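Local coordinates for protein putative sporulation-specific glycosylase ydhD (Bacillus subtilis subsp. subtilis str. 168, PDB 3CZ8) that probably hydrolyses glycosidic bonds in chitin-like or spore-wall polysaccharides, this chain being the glycosyl hydrolase family 18 catalytic domain of a longer sporulation protein, at residues A[72-77]-A[116-121]. The protein carries 1 engineered substitution. Residues are numbered along the deposited sequence; the frame is centred on the assembly and turned at random.
Sequences TITNLT and TIDFEQ
The Phe119 ring meets Thr74 CA at its edge, in plane, while CG2 of Ile117, from its own segment, covers one face, 3.7 Å above the ring plane and over its centre. Alongside lies Ile73, whose CG2 is 4.1 Å from CE1 of Phe119. The amide of Asn75 is the second flat group, and both its ends engage the backbone of Glu120. ND2 gives a nearly straight bond (174°) to Glu120 O at 2.7 Å. ND2 lies in the carbonyl plane of Glu120, and Glu120 O in the amide plane of Asn75. OD1 accepts Glu120 N at 3.0 Å, the donor tilted 20° from the Asn75 carbonyl plane. A chi1 of 55° sets CG between backbone N and carbonyl carbon, bringing the amide against Glu120; ND2 also donates to Ser82 O, and these bonds together hold the amide. With an alanine here, Ser82 O and the backbone N and O of Glu120, the predicted proton donor, would probably lack these partners and the loop after strand 114-118 be less fixed. Upstream, strands 72-74 and 116-118 pair in parallel: Ile73 N bonds to Thr116 O (2.9 Å), and Asp118 N to Ile73 O (2.8 Å). On the face bearing Thr72, Thr74 and Asp118, CB of Asp118 packs 3.7 Å from Thr72 CG2. Asp118 and Glu120 fit the DxE motif of family 18; Glu120 OE2 hydrogen-bonds a glycerol, probably from crystallisation, that may mark the pocket, and Asp118 OD2 does so weakly. Strands 68-77 and 114-118 are neighbours in the TIM barrel, flanked by 35-42 and 147-153, with Val86 of helix 83-90 against Asn75 and Phe119.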
loop_
_atom_site.group_PDB
_atom_site.type_symbol
_atom_site.label_atom_id
_atom_site.label_comp_id
_atom_site.label_asym_id
_atom_site.label_seq_id
_atom_site.Cartn_x
_atom_site.Cartn_y
_atom_site.Cartn_z
ATOM N N THR A 72 -16.122 5.960 5.431
ATOM C CA THR A 72 -16.072 4.751 6.241
ATOM C C THR A 72 -16.185 5.110 7.717
ATOM O O THR A 72 -15.427 5.934 8.228
ATOM C CB THR A 72 -14.810 3.913 5.970
ATOM O OG1 THR A 72 -14.694 3.692 4.564
ATOM C CG2 THR A 72 -14.885 2.568 6.671
ATOM N N ILE A 73 -17.148 4.480 8.380
ATOM C CA ILE A 73 -17.411 4.696 9.788
ATOM C C ILE A 73 -17.046 3.411 10.528
ATOM O O ILE A 73 -17.575 2.340 10.219
ATOM C CB ILE A 73 -18.908 5.078 10.042
ATOM C CG1 ILE A 73 -19.439 6.051 8.976
ATOM C CG2 ILE A 73 -19.107 5.621 11.459
ATOM C CD1 ILE A 73 -18.766 7.435 8.939
ATOM N N THR A 74 -16.125 3.521 11.487
ATOM C CA THR A 74 -15.591 2.355 12.201
ATOM C C THR A 74 -15.683 2.509 13.712
ATOM O O THR A 74 -15.940 3.604 14.219
ATOM C CB THR A 74 -14.094 2.094 11.872
ATOM O OG1 THR A 74 -13.285 3.095 12.502
ATOM C CG2 THR A 74 -13.826 2.085 10.363
ATOM N N ASN A 75 -15.464 1.400 14.419
ATOM C CA ASN A 75 -15.279 1.405 15.870
ATOM C C ASN A 75 -13.805 1.198 16.266
ATOM O O ASN A 75 -13.480 0.440 17.185
ATOM C CB ASN A 75 -16.193 0.379 16.553
ATOM C CG ASN A 75 -16.030 -1.032 15.996
ATOM O OD1 ASN A 75 -15.816 -1.227 14.799
ATOM N ND2 ASN A 75 -16.151 -2.025 16.871
ATOM N N LEU A 76 -12.917 1.895 15.570
ATOM C CA LEU A 76 -11.491 1.769 15.821
ATOM C C LEU A 76 -11.035 2.603 17.009
ATOM O O LEU A 76 -11.540 3.702 17.238
ATOM C CB LEU A 76 -10.684 2.131 14.570
ATOM C CG LEU A 76 -10.524 1.013 13.533
ATOM C CD1 LEU A 76 -10.006 1.564 12.248
ATOM C CD2 LEU A 76 -9.600 -0.074 14.012
ATOM N N THR A 77 -10.094 2.044 17.767
ATOM C CA THR A 77 -9.357 2.758 18.813
ATOM C C THR A 77 -7.865 2.631 18.517
ATOM O O THR A 77 -7.488 2.182 17.429
ATOM C CB THR A 77 -9.653 2.209 20.225
ATOM O OG1 THR A 77 -9.497 0.784 20.236
ATOM C CG2 THR A 77 -11.059 2.567 20.650
ATOM N N THR A 116 -19.916 3.658 4.338
ATOM C CA THR A 116 -19.576 2.257 4.513
ATOM C C THR A 116 -19.431 2.048 6.004
ATOM O O THR A 116 -18.543 2.618 6.636
ATOM C CB THR A 116 -18.288 1.867 3.769
ATOM O OG1 THR A 116 -18.470 2.112 2.372
ATOM C CG2 THR A 116 -17.965 0.387 3.974
ATOM N N ILE A 117 -20.343 1.277 6.582
ATOM C CA ILE A 117 -20.231 0.936 7.989
ATOM C C ILE A 117 -19.218 -0.201 8.079
ATOM O O ILE A 117 -19.385 -1.249 7.451
ATOM C CB ILE A 117 -21.601 0.539 8.614
ATOM C CG1 ILE A 117 -22.557 1.744 8.670
ATOM C CG2 ILE A 117 -21.407 -0.047 9.998
ATOM C CD1 ILE A 117 -22.088 2.903 9.587
ATOM N N ASP A 118 -18.145 0.039 8.822
ATOM C CA ASP A 118 -17.132 -0.975 9.064
ATOM C C ASP A 118 -17.035 -1.165 10.575
ATOM O O ASP A 118 -16.070 -0.751 11.211
ATOM C CB ASP A 118 -15.794 -0.563 8.431
ATOM C CG ASP A 118 -14.693 -1.609 8.613
ATOM O OD1 ASP A 118 -15.008 -2.801 8.793
ATOM O OD2 ASP A 118 -13.503 -1.229 8.573
ATOM N N PHE A 119 -18.070 -1.775 11.144
ATOM C CA PHE A 119 -18.050 -2.112 12.556
ATOM C C PHE A 119 -17.594 -3.552 12.687
ATOM O O PHE A 119 -18.246 -4.473 12.190
ATOM C CB PHE A 119 -19.417 -1.911 13.243
ATOM C CG PHE A 119 -19.852 -0.466 13.365
ATOM C CD1 PHE A 119 -18.989 0.587 13.057
ATOM C CD2 PHE A 119 -21.135 -0.163 13.821
ATOM C CE1 PHE A 119 -19.399 1.912 13.177
ATOM C CE2 PHE A 119 -21.554 1.164 13.956
ATOM C CZ PHE A 119 -20.683 2.202 13.633
ATOM N N GLU A 120 -16.463 -3.737 13.350
ATOM C CA GLU A 120 -15.929 -5.069 13.561
ATOM C C GLU A 120 -15.962 -5.442 15.030
ATOM O O GLU A 120 -16.039 -4.563 15.905
ATOM C CB GLU A 120 -14.527 -5.194 12.979
ATOM C CG GLU A 120 -14.524 -5.171 11.460
ATOM C CD GLU A 120 -13.138 -5.287 10.872
ATOM O OE1 GLU A 120 -12.299 -6.030 11.430
ATOM O OE2 GLU A 120 -12.889 -4.628 9.846
ATOM N N GLN A 121 -15.920 -6.752 15.274
ATOM C CA GLN A 121 -16.068 -7.350 16.606
ATOM C C GLN A 121 -17.384 -6.929 17.270
ATOM O O GLN A 121 -17.416 -6.606 18.460
ATOM C CB GLN A 121 -14.854 -7.050 17.506
ATOM C CG GLN A 121 -13.523 -7.637 17.007
ATOM C CD GLN A 121 -12.314 -7.006 17.693
ATOM O OE1 GLN A 121 -12.304 -6.806 18.911
ATOM N NE2 GLN A 121 -11.288 -6.691 16.909
#